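Local coordinates for alginate biosynthesis protein AlgX (Pseudomonas aeruginosa, PDB 4KNC) that takes part in the O-acetylation of the exopolysaccharide alginate and protects the polymer from degradation as it crosses the periplasm, at residues F47-T50 with Y51-T55; E95-S98 with P99-A103; F105-E108 with L109-N113; K112-L115 with A116-R120. All blocks are in the same frame, centred on the assembly; numbering follows the deposited sequence.

Contact 1 of 4, residues F47-T50 with Y51-T55; sequences FRTT and YDLRT
Arg-48 and Asp-52 are joined through both backbone and side chain. The backbone N of Arg-48 gives a nearly straight hydrogen bond to Asp-52 OD2 at 2.8 Å, reaching that oxygen from above the carboxylate plane. The guanidinium forms a salt bridge with the same carboxylate. Its NH2 lies 2.9 Å from Asp-52 OD1, and NE adds a bond to OD1 and a weak one to OD2. The grip is side-on, with the two planes 56° apart. In return, Asp-52 N donates to Arg-48 O at 2.8 Å. OD2 also has a salt bridge to Arg-89, so two arginines share this buried acid. Here the chain leaves strand 46-48, half of a two-stranded antiparallel hairpin with strand 38-40, and turns into the loop before helix 61-76 of the SGNH hydrolase-like domain. The Arg-48 side chain is about 8 Å from that of Asp-148, an inferred active-site residue. Tyr-51 lies against the guanidinium, its CB 3.4 Å from Arg-48 CZ and over the centre of one face. Ring and guanidinium are almost parallel, 10° apart, and NH1 sits above the ring toward its rim. A bend at chi3 (-71°) brings one guanidinium face onto Tyr-51 and its NE/NH2 edge to Asp-52. Arg-48 NH1 is hydrogen-bonded to Phe-34 O, and Tyr-51 OH to Gly-33 O. Farther out, Phe-47 CD2 meets Leu-53 CD2 at 4.3 Å, an apolar contact.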
loop_
_atom_site.group_PDB
_atom_site.type_symbol
_atom_site.label_atom_id
_atom_site.label_comp_id
_atom_site.label_asym_id
_atom_site.label_seq_id
_atom_site.Cartn_x
_atom_site.Cartn_y
_atom_site.Cartn_z
ATOM N N PHE A 47 16.260 -3.412 17.330
ATOM C CA PHE A 47 14.826 -3.583 17.134
ATOM C C PHE A 47 14.107 -2.334 17.611
ATOM O O PHE A 47 14.579 -1.657 18.516
ATOM C CB PHE A 47 14.309 -4.780 17.924
ATOM C CG PHE A 47 14.726 -6.112 17.364
ATOM C CD1 PHE A 47 16.021 -6.578 17.537
ATOM C CD2 PHE A 47 13.811 -6.908 16.666
ATOM C CE1 PHE A 47 16.398 -7.823 17.028
ATOM C CE2 PHE A 47 14.182 -8.144 16.159
ATOM C CZ PHE A 47 15.482 -8.599 16.339
ATOM N N ARG A 48 12.968 -2.035 16.997
ATOM C CA ARG A 48 12.077 -0.988 17.479
ATOM C C ARG A 48 11.012 -1.627 18.354
ATOM O O ARG A 48 10.386 -2.581 17.943
ATOM C CB ARG A 48 11.407 -0.292 16.299
ATOM C CG ARG A 48 12.398 0.210 15.254
ATOM C CD ARG A 48 11.650 0.621 14.012
ATOM N NE ARG A 48 11.125 -0.541 13.302
ATOM C CZ ARG A 48 10.402 -0.472 12.188
ATOM N NH1 ARG A 48 10.096 0.705 11.670
ATOM N NH2 ARG A 48 9.980 -1.582 11.591
ATOM N N THR A 49 10.792 -1.093 19.549
ATOM C CA THR A 49 9.858 -1.707 20.484
ATOM C C THR A 49 8.410 -1.646 19.985
ATOM O O THR A 49 7.672 -2.628 20.084
ATOM C CB THR A 49 9.947 -1.027 21.860
ATOM O OG1 THR A 49 9.819 0.387 21.690
ATOM C CG2 THR A 49 11.296 -1.316 22.522
ATOM N N THR A 50 8.006 -0.503 19.437
ATOM C CA THR A 50 6.604 -0.305 19.074
ATOM C C THR A 50 6.279 -0.892 17.701
ATOM O O THR A 50 5.151 -1.264 17.441
ATOM C CB THR A 50 6.184 1.183 19.101
ATOM O OG1 THR A 50 6.788 1.879 18.007
ATOM C CG2 THR A 50 6.606 1.853 20.418
ATOM N N TYR A 51 7.267 -0.964 16.817
ATOM C CA TYR A 51 7.023 -1.513 15.491
ATOM C C TYR A 51 7.337 -2.998 15.435
ATOM O O TYR A 51 6.578 -3.764 14.858
ATOM C CB TYR A 51 7.866 -0.796 14.436
ATOM C CG TYR A 51 7.445 0.623 14.160
ATOM C CD1 TYR A 51 7.808 1.663 15.020
ATOM C CD2 TYR A 51 6.677 0.928 13.043
ATOM C CE1 TYR A 51 7.425 2.970 14.756
ATOM C CE2 TYR A 51 6.278 2.222 12.775
ATOM C CZ TYR A 51 6.657 3.244 13.629
ATOM O OH TYR A 51 6.263 4.536 13.347
ATOM N N ASP A 52 8.469 -3.396 16.010
ATOM C CA ASP A 52 8.992 -4.747 15.801
ATOM C C ASP A 52 8.563 -5.702 16.886
ATOM O O ASP A 52 8.417 -6.904 16.641
ATOM C CB ASP A 52 10.520 -4.749 15.737
ATOM C CG ASP A 52 11.056 -3.877 14.630
ATOM O OD1 ASP A 52 10.331 -3.610 13.637
ATOM O OD2 ASP A 52 12.223 -3.480 14.752
ATOM N N LEU A 53 8.378 -5.168 18.086
ATOM C CA LEU A 53 8.095 -6.006 19.250
ATOM C C LEU A 53 6.665 -5.827 19.713
ATOM O O LEU A 53 6.331 -6.104 20.871
ATOM C CB LEU A 53 9.058 -5.683 20.395
ATOM C CG LEU A 53 10.540 -5.902 20.078
ATOM C CD1 LEU A 53 11.421 -5.577 21.277
ATOM C CD2 LEU A 53 10.766 -7.340 19.611
ATOM N N ARG A 54 5.815 -5.366 18.804
ATOM C CA ARG A 54 4.427 -5.117 19.153
ATOM C C ARG A 54 3.696 -6.442 19.293
ATOM O O ARG A 54 4.122 -7.455 18.722
ATOM C CB ARG A 54 3.755 -4.255 18.088
ATOM C CG ARG A 54 3.511 -4.962 16.753
ATOM C CD ARG A 54 2.355 -4.290 16.036
ATOM N NE ARG A 54 2.761 -3.110 15.294
ATOM C CZ ARG A 54 2.037 -2.002 15.164
ATOM N NH1 ARG A 54 0.845 -1.884 15.738
ATOM N NH2 ARG A 54 2.524 -1.005 14.449
ATOM N N THR A 55 2.605 -6.425 20.058
ATOM C CA THR A 55 1.720 -7.585 20.191
ATOM C C THR A 55 0.331 -7.307 19.653
ATOM O O THR A 55 -0.510 -8.195 19.625
ATOM C CB THR A 55 1.551 -8.021 21.659
ATOM O OG1 THR A 55 1.061 -6.912 22.426
ATOM C CG2 THR A 55 2.885 -8.495 22.242
#

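Contact 2 of 4, residues E95-S98 with P99-A103; sequences EKLS and PAEKA
The Glu-101 carboxylate is met by Ser-98 from above its plane: the backbone N of Ser-98 lies 3.1 Å from Glu-101 OE2, 53° out of that plane. The Glu-95 carboxylate is met at its edge by Lys-102. Lys-102 NZ faces both oxygens, 3.1 Å from OE1 and 3.2 Å from OE2, and each oxygen uses its syn lone pair. This is a forked salt bridge at the surface. The extended Lys-102 chain spans the distance, while Glu-95 bends at chi2 (-50°) to meet it. Glu-101 N in turn donates to Ser-98 OG at 3.1 Å. Chi1 of 83° places OG between the backbone N and the carbonyl carbon of Ser-98, where it faces the first turn of the helix. Lys-102 N closes that turn on Ser-98 O at 2.7 Å. Leu-97 packs against the first turn of the helix, with CD2 3.7 Å from Glu-101 OE2 and CB near Lys-102 CB. The reciprocal bonds of Ser-98 and Glu-101 make a capping box, with Ser-98 as the N-cap of helix 99-104 in the SGNH hydrolase-like domain.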
loop_
_atom_site.group_PDB
_atom_site.type_symbol
_atom_site.label_atom_id
_atom_site.label_comp_id
_atom_site.label_asym_id
_atom_site.label_seq_id
_atom_site.Cartn_x
_atom_site.Cartn_y
_atom_site.Cartn_z
ATOM N N GLU A 95 14.973 -14.662 17.588
ATOM C CA GLU A 95 16.203 -15.230 18.159
ATOM C C GLU A 95 17.410 -14.290 18.165
ATOM O O GLU A 95 18.404 -14.569 18.832
ATOM C CB GLU A 95 16.573 -16.570 17.501
ATOM C CG GLU A 95 15.552 -17.705 17.753
ATOM C CD GLU A 95 15.168 -17.874 19.230
ATOM O OE1 GLU A 95 16.050 -17.786 20.103
ATOM O OE2 GLU A 95 13.977 -18.100 19.530
ATOM N N LYS A 96 17.331 -13.184 17.431
ATOM C CA LYS A 96 18.426 -12.210 17.426
ATOM C C LYS A 96 18.373 -11.280 18.644
ATOM O O LYS A 96 19.302 -10.509 18.896
ATOM C CB LYS A 96 18.408 -11.401 16.131
ATOM C CG LYS A 96 18.443 -12.264 14.864
ATOM C CD LYS A 96 19.783 -12.959 14.693
ATOM C CE LYS A 96 19.875 -13.629 13.326
ATOM N NZ LYS A 96 21.196 -14.280 13.102
ATOM N N LEU A 97 17.280 -11.359 19.397
ATOM C CA LEU A 97 17.110 -10.570 20.617
ATOM C C LEU A 97 18.107 -10.953 21.712
ATOM O O LEU A 97 18.596 -12.080 21.755
ATOM C CB LEU A 97 15.683 -10.740 21.148
ATOM C CG LEU A 97 14.634 -10.096 20.237
ATOM C CD1 LEU A 97 13.252 -10.384 20.734
ATOM C CD2 LEU A 97 14.880 -8.580 20.141
ATOM N N SER A 98 18.396 -10.008 22.601
ATOM C CA SER A 98 19.152 -10.309 23.806
ATOM C C SER A 98 18.265 -11.157 24.714
ATOM O O SER A 98 17.029 -11.156 24.572
ATOM C CB SER A 98 19.564 -9.012 24.510
ATOM O OG SER A 98 18.504 -8.531 25.307
ATOM N N PRO A 99 18.883 -11.913 25.635
ATOM C CA PRO A 99 18.065 -12.800 26.466
ATOM C C PRO A 99 17.061 -12.018 27.306
ATOM O O PRO A 99 15.918 -12.450 27.462
ATOM C CB PRO A 99 19.102 -13.516 27.338
ATOM C CG PRO A 99 20.360 -13.483 26.516
ATOM C CD PRO A 99 20.325 -12.132 25.845
ATOM N N ALA A 100 17.482 -10.868 27.814
ATOM C CA ALA A 100 16.574 -9.941 28.480
ATOM C C ALA A 100 15.394 -9.543 27.586
ATOM O O ALA A 100 14.235 -9.690 27.975
ATOM C CB ALA A 100 17.343 -8.693 28.951
ATOM N N GLU A 101 15.691 -9.047 26.389
ATOM C CA GLU A 101 14.656 -8.627 25.444
ATOM C C GLU A 101 13.757 -9.771 24.990
ATOM O O GLU A 101 12.533 -9.615 24.871
ATOM C CB GLU A 101 15.298 -7.972 24.228
ATOM C CG GLU A 101 16.007 -6.700 24.562
ATOM C CD GLU A 101 17.112 -6.392 23.587
ATOM O OE1 GLU A 101 17.860 -5.432 23.841
ATOM O OE2 GLU A 101 17.242 -7.104 22.571
ATOM N N LYS A 102 14.361 -10.920 24.722
ATOM C CA LYS A 102 13.567 -12.089 24.377
ATOM C C LYS A 102 12.603 -12.416 25.509
ATOM O O LYS A 102 11.437 -12.759 25.273
ATOM C CB LYS A 102 14.450 -13.302 24.086
ATOM C CG LYS A 102 13.618 -14.547 23.736
ATOM C CD LYS A 102 14.479 -15.735 23.354
ATOM C CE LYS A 102 13.601 -16.913 22.922
ATOM N NZ LYS A 102 14.408 -18.142 22.671
ATOM N N ALA A 103 13.088 -12.311 26.742
ATOM C CA ALA A 103 12.240 -12.612 27.889
ATOM C C ALA A 103 11.105 -11.599 27.990
ATOM O O ALA A 103 9.972 -11.961 28.313
ATOM C CB ALA A 103 13.051 -12.651 29.168
#

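Contact 3 of 4, residues F105-E108 with L109-N113; sequences FDYE and LAKKN
Leu-109 packs on the Asp-106 side chain, its CB 3.2 Å from Asp-106 OD1. The same oxygen accepts from Leu-109 N at 3.2 Å, met from 49° above the carboxylate plane. Chi1 of -155° swings the Asp-106 carboxylate away from its own N and over the start of the helix. Glu-108 and Lys-111 are the other residues that the contact covers most. Glu-108 contributes mainly backbone: its O receives Lys-112 N at 2.9 Å. Its carboxylate stays apart from Lys-111, with OE1 5.1 Å from NZ. The extended Lys-111 chain crosses the Tyr-107 side chain at a slant. Its CD is the atom that touches, 3.8 Å from Tyr-107 OH, while CB stands farther off on one face of the ring. A water joins their ends. It is 2.8 Å from Tyr-107 OH and accepts a hydrogen bond from Lys-111 NZ at 2.7 Å. On the inner side, Phe-105 CZ touches Ala-110 CB, and Leu-91 of helix 89-93 covers Tyr-107, Ala-110 and Lys-111. Asp-106 is the centre of an inverse gamma turn between helix 99-104 and helix 107-123, and it serves as the N-cap of the second helix.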
loop_
_atom_site.group_PDB
_atom_site.type_symbol
_atom_site.label_atom_id
_atom_site.label_comp_id
_atom_site.label_asym_id
_atom_site.label_seq_id
_atom_site.Cartn_x
_atom_site.Cartn_y
_atom_site.Cartn_z
ATOM N N PHE A 105 9.726 -9.832 25.448
ATOM C CA PHE A 105 8.855 -9.784 24.275
ATOM C C PHE A 105 7.852 -10.926 24.292
ATOM O O PHE A 105 8.222 -12.081 24.106
ATOM C CB PHE A 105 9.722 -9.832 23.011
ATOM C CG PHE A 105 8.951 -9.978 21.725
ATOM C CD1 PHE A 105 7.810 -9.221 21.482
ATOM C CD2 PHE A 105 9.402 -10.846 20.737
ATOM C CE1 PHE A 105 7.105 -9.349 20.278
ATOM C CE2 PHE A 105 8.712 -10.992 19.531
ATOM C CZ PHE A 105 7.558 -10.239 19.297
ATOM N N ASP A 106 6.582 -10.604 24.519
ATOM C CA ASP A 106 5.514 -11.618 24.546
ATOM C C ASP A 106 5.280 -12.214 23.159
ATOM O O ASP A 106 4.254 -11.957 22.528
ATOM C CB ASP A 106 4.213 -11.005 25.065
ATOM C CG ASP A 106 3.274 -12.031 25.683
ATOM O OD1 ASP A 106 3.220 -13.186 25.220
ATOM O OD2 ASP A 106 2.564 -11.664 26.640
ATOM N N TYR A 107 6.235 -13.016 22.696
ATOM C CA TYR A 107 6.182 -13.612 21.360
ATOM C C TYR A 107 4.907 -14.407 21.065
ATOM O O TYR A 107 4.333 -14.285 19.977
ATOM C CB TYR A 107 7.416 -14.485 21.111
ATOM C CG TYR A 107 7.293 -15.363 19.891
ATOM C CD1 TYR A 107 7.558 -14.863 18.627
ATOM C CD2 TYR A 107 6.927 -16.694 20.005
ATOM C CE1 TYR A 107 7.454 -15.662 17.499
ATOM C CE2 TYR A 107 6.807 -17.508 18.880
ATOM C CZ TYR A 107 7.075 -16.981 17.631
ATOM O OH TYR A 107 6.958 -17.766 16.509
ATOM N N GLU A 108 4.455 -15.214 22.021
ATOM C CA GLU A 108 3.285 -16.050 21.772
ATOM C C GLU A 108 2.037 -15.184 21.609
ATOM O O GLU A 108 1.166 -15.473 20.787
ATOM C CB GLU A 108 3.090 -17.098 22.882
ATOM C CG GLU A 108 4.217 -18.134 22.990
ATOM C CD GLU A 108 4.366 -18.986 21.736
ATOM O OE1 GLU A 108 3.380 -19.109 20.989
ATOM O OE2 GLU A 108 5.470 -19.525 21.490
ATOM N N LEU A 109 1.964 -14.104 22.382
ATOM C CA LEU A 109 0.818 -13.209 22.287
ATOM C C LEU A 109 0.790 -12.503 20.936
ATOM O O LEU A 109 -0.270 -12.381 20.307
ATOM C CB LEU A 109 0.851 -12.175 23.402
ATOM C CG LEU A 109 -0.332 -11.219 23.387
ATOM C CD1 LEU A 109 -1.609 -12.038 23.520
ATOM C CD2 LEU A 109 -0.199 -10.194 24.494
ATOM N N ALA A 110 1.961 -12.035 20.503
ATOM C CA ALA A 110 2.099 -11.386 19.206
ATOM C C ALA A 110 1.689 -12.330 18.079
ATOM O O ALA A 110 0.919 -11.960 17.199
ATOM C CB ALA A 110 3.547 -10.890 18.994
ATOM N N LYS A 111 2.205 -13.554 18.117
ATOM C CA LYS A 111 1.924 -14.547 17.078
ATOM C C LYS A 111 0.439 -14.901 17.011
ATOM O O LYS A 111 -0.146 -15.008 15.933
ATOM C CB LYS A 111 2.757 -15.809 17.321
ATOM C CG LYS A 111 2.356 -16.998 16.437
ATOM C CD LYS A 111 3.195 -18.218 16.749
ATOM C CE LYS A 111 2.706 -19.428 15.948
ATOM N NZ LYS A 111 3.613 -20.593 16.136
ATOM N N LYS A 112 -0.156 -15.071 18.182
ATOM C CA LYS A 112 -1.576 -15.368 18.308
ATOM C C LYS A 112 -2.406 -14.232 17.690
ATOM O O LYS A 112 -3.308 -14.457 16.883
ATOM C CB LYS A 112 -1.906 -15.516 19.802
ATOM C CG LYS A 112 -3.284 -16.025 20.106
ATOM C CD LYS A 112 -3.705 -15.694 21.531
ATOM C CE LYS A 112 -2.829 -16.373 22.559
ATOM N NZ LYS A 112 -3.033 -15.764 23.908
ATOM N N ASN A 113 -2.088 -12.996 18.067
ATOM C CA ASN A 113 -2.830 -11.854 17.535
ATOM C C ASN A 113 -2.665 -11.666 16.021
ATOM O O ASN A 113 -3.630 -11.388 15.297
ATOM C CB ASN A 113 -2.482 -10.592 18.321
ATOM C CG ASN A 113 -3.095 -10.605 19.702
ATOM O OD1 ASN A 113 -4.096 -11.287 19.931
ATOM N ND2 ASN A 113 -2.499 -9.875 20.628
HETATM O O HOH W 1 6.156 -20.392 16.878
#

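Contact 4 of 4, residues K112-L115 with A116-R120; sequences KNYL and ATIAR
Lys-112 to Leu-115 and Ala-116 to Arg-120 are consecutive turns of one alpha-helix, 107-123, in the SGNH hydrolase-like domain. Four i to i+4 backbone bonds join them, for example Ala-116 N to Lys-112 O at 3.0 Å and Ile-118 N to Tyr-114 O at 3.0 Å. The other two run from Thr-117 N to Asn-113 O and from Ala-119 N to Leu-115 O. Thr-117 OG1 also lies 3.1 Å from that same Asn-113 O. Its chi1 of -63° sets OG1 beside its own backbone N and back toward the preceding turn. Thr-117 rests on Trp-64 of helix 61-76 and on Tyr-85 of strand 80-85, so this face of the helix is turned to the domain interior. Ala-116 and Ala-119 are on the exposed side. Tyr-114 reaches inward as well. Its OH is hydrogen-bonded to Tyr-85 O, and its ring meets Phe-135 edge-to-face. With CG anti to the backbone N (chi1 -179°), the ring projects out from the helix and meets Ile-118, the two side chains crossing at a slant. Ile-118 CD1 lies 3.9 Å from Tyr-114 OH, and CG1 comes closer, 3.6 Å from Tyr-114 CE1.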
loop_
_atom_site.group_PDB
_atom_site.type_symbol
_atom_site.label_atom_id
_atom_site.label_comp_id
_atom_site.label_asym_id
_atom_site.label_seq_id
_atom_site.Cartn_x
_atom_site.Cartn_y
_atom_site.Cartn_z
ATOM N N LYS A 112 -0.156 -15.071 18.182
ATOM C CA LYS A 112 -1.576 -15.368 18.308
ATOM C C LYS A 112 -2.406 -14.232 17.690
ATOM O O LYS A 112 -3.308 -14.457 16.883
ATOM C CB LYS A 112 -1.906 -15.516 19.802
ATOM C CG LYS A 112 -3.284 -16.025 20.106
ATOM C CD LYS A 112 -3.705 -15.694 21.531
ATOM C CE LYS A 112 -2.829 -16.373 22.559
ATOM N NZ LYS A 112 -3.033 -15.764 23.908
ATOM N N ASN A 113 -2.088 -12.996 18.067
ATOM C CA ASN A 113 -2.830 -11.854 17.535
ATOM C C ASN A 113 -2.665 -11.666 16.021
ATOM O O ASN A 113 -3.630 -11.388 15.297
ATOM C CB ASN A 113 -2.482 -10.592 18.321
ATOM C CG ASN A 113 -3.095 -10.605 19.702
ATOM O OD1 ASN A 113 -4.096 -11.287 19.931
ATOM N ND2 ASN A 113 -2.499 -9.875 20.628
ATOM N N TYR A 114 -1.437 -11.856 15.547
ATOM C CA TYR A 114 -1.157 -11.847 14.120
ATOM C C TYR A 114 -2.011 -12.890 13.378
ATOM O O TYR A 114 -2.702 -12.567 12.395
ATOM C CB TYR A 114 0.337 -12.096 13.885
ATOM C CG TYR A 114 0.730 -12.082 12.422
ATOM C CD1 TYR A 114 0.702 -13.245 11.664
ATOM C CD2 TYR A 114 1.122 -10.900 11.799
ATOM C CE1 TYR A 114 1.059 -13.243 10.312
ATOM C CE2 TYR A 114 1.483 -10.879 10.448
ATOM C CZ TYR A 114 1.450 -12.058 9.713
ATOM O OH TYR A 114 1.794 -12.049 8.382
ATOM N N LEU A 115 -1.990 -14.135 13.857
ATOM C CA LEU A 115 -2.745 -15.210 13.190
ATOM C C LEU A 115 -4.246 -14.933 13.163
ATOM O O LEU A 115 -4.923 -15.182 12.145
ATOM C CB LEU A 115 -2.473 -16.555 13.864
ATOM C CG LEU A 115 -1.088 -17.126 13.569
ATOM C CD1 LEU A 115 -0.817 -18.305 14.470
ATOM C CD2 LEU A 115 -0.980 -17.522 12.093
ATOM N N ALA A 116 -4.755 -14.404 14.279
ATOM C CA ALA A 116 -6.149 -13.962 14.346
ATOM C C ALA A 116 -6.459 -12.921 13.260
ATOM O O ALA A 116 -7.524 -12.959 12.628
ATOM C CB ALA A 116 -6.469 -13.405 15.743
ATOM N N THR A 117 -5.518 -11.998 13.043
ATOM C CA THR A 117 -5.686 -10.973 12.009
ATOM C C THR A 117 -5.717 -11.550 10.594
ATOM O O THR A 117 -6.546 -11.161 9.758
ATOM C CB THR A 117 -4.563 -9.906 12.123
ATOM O OG1 THR A 117 -4.682 -9.239 13.382
ATOM C CG2 THR A 117 -4.646 -8.879 11.003
ATOM N N ILE A 118 -4.804 -12.478 10.326
ATOM C CA ILE A 118 -4.826 -13.264 9.092
ATOM C C ILE A 118 -6.202 -13.912 8.851
ATOM O O ILE A 118 -6.763 -13.855 7.739
ATOM C CB ILE A 118 -3.759 -14.383 9.157
ATOM C CG1 ILE A 118 -2.351 -13.777 9.202
ATOM C CG2 ILE A 118 -3.896 -15.326 7.987
ATOM C CD1 ILE A 118 -2.061 -12.805 8.063
ATOM N N ALA A 119 -6.748 -14.506 9.906
ATOM C CA ALA A 119 -8.081 -15.113 9.829
ATOM C C ALA A 119 -9.138 -14.073 9.484
ATOM O O ALA A 119 -10.051 -14.351 8.703
ATOM C CB ALA A 119 -8.432 -15.811 11.127
ATOM N N ARG A 120 -9.017 -12.872 10.051
ATOM C CA ARG A 120 -9.988 -11.823 9.722
ATOM C C ARG A 120 -9.892 -11.367 8.260
ATOM O O ARG A 120 -10.917 -11.123 7.603
ATOM C CB ARG A 120 -9.876 -10.642 10.694
ATOM C CG ARG A 120 -10.277 -11.026 12.102
ATOM C CD ARG A 120 -10.374 -9.835 13.046
ATOM N NE ARG A 120 -10.851 -10.269 14.358
ATOM C CZ ARG A 120 -11.113 -9.460 15.381
ATOM N NH1 ARG A 120 -10.943 -8.149 15.264
ATOM N NH2 ARG A 120 -11.541 -9.967 16.532
#

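The four contacts follow in order along the chain, all in the SGNH hydrolase-like domain. Contact 1 ends the 38-40/46-48 hairpin. Contact 2 starts helix 99-104, and contacts 3 and 4 are successive parts of helix 107-123, sharing Lys-112 and Asn-113. Contact 1 touches contacts 2 and 3 directly, and contact 4 through the shared Asn-113, whose ND2 probably donates to Thr-55 O. Its centre is 13 Å from that of contact 2 and 11 Å from that of contact 3. Leu-97 packs on Phe-47, Leu-53 and Phe-105, joining contacts 1, 2 and 3. Contacts 2 and 4 do not touch, with nearest atoms about 14 Å apart. Contact 1 lies nearest the inferred active site.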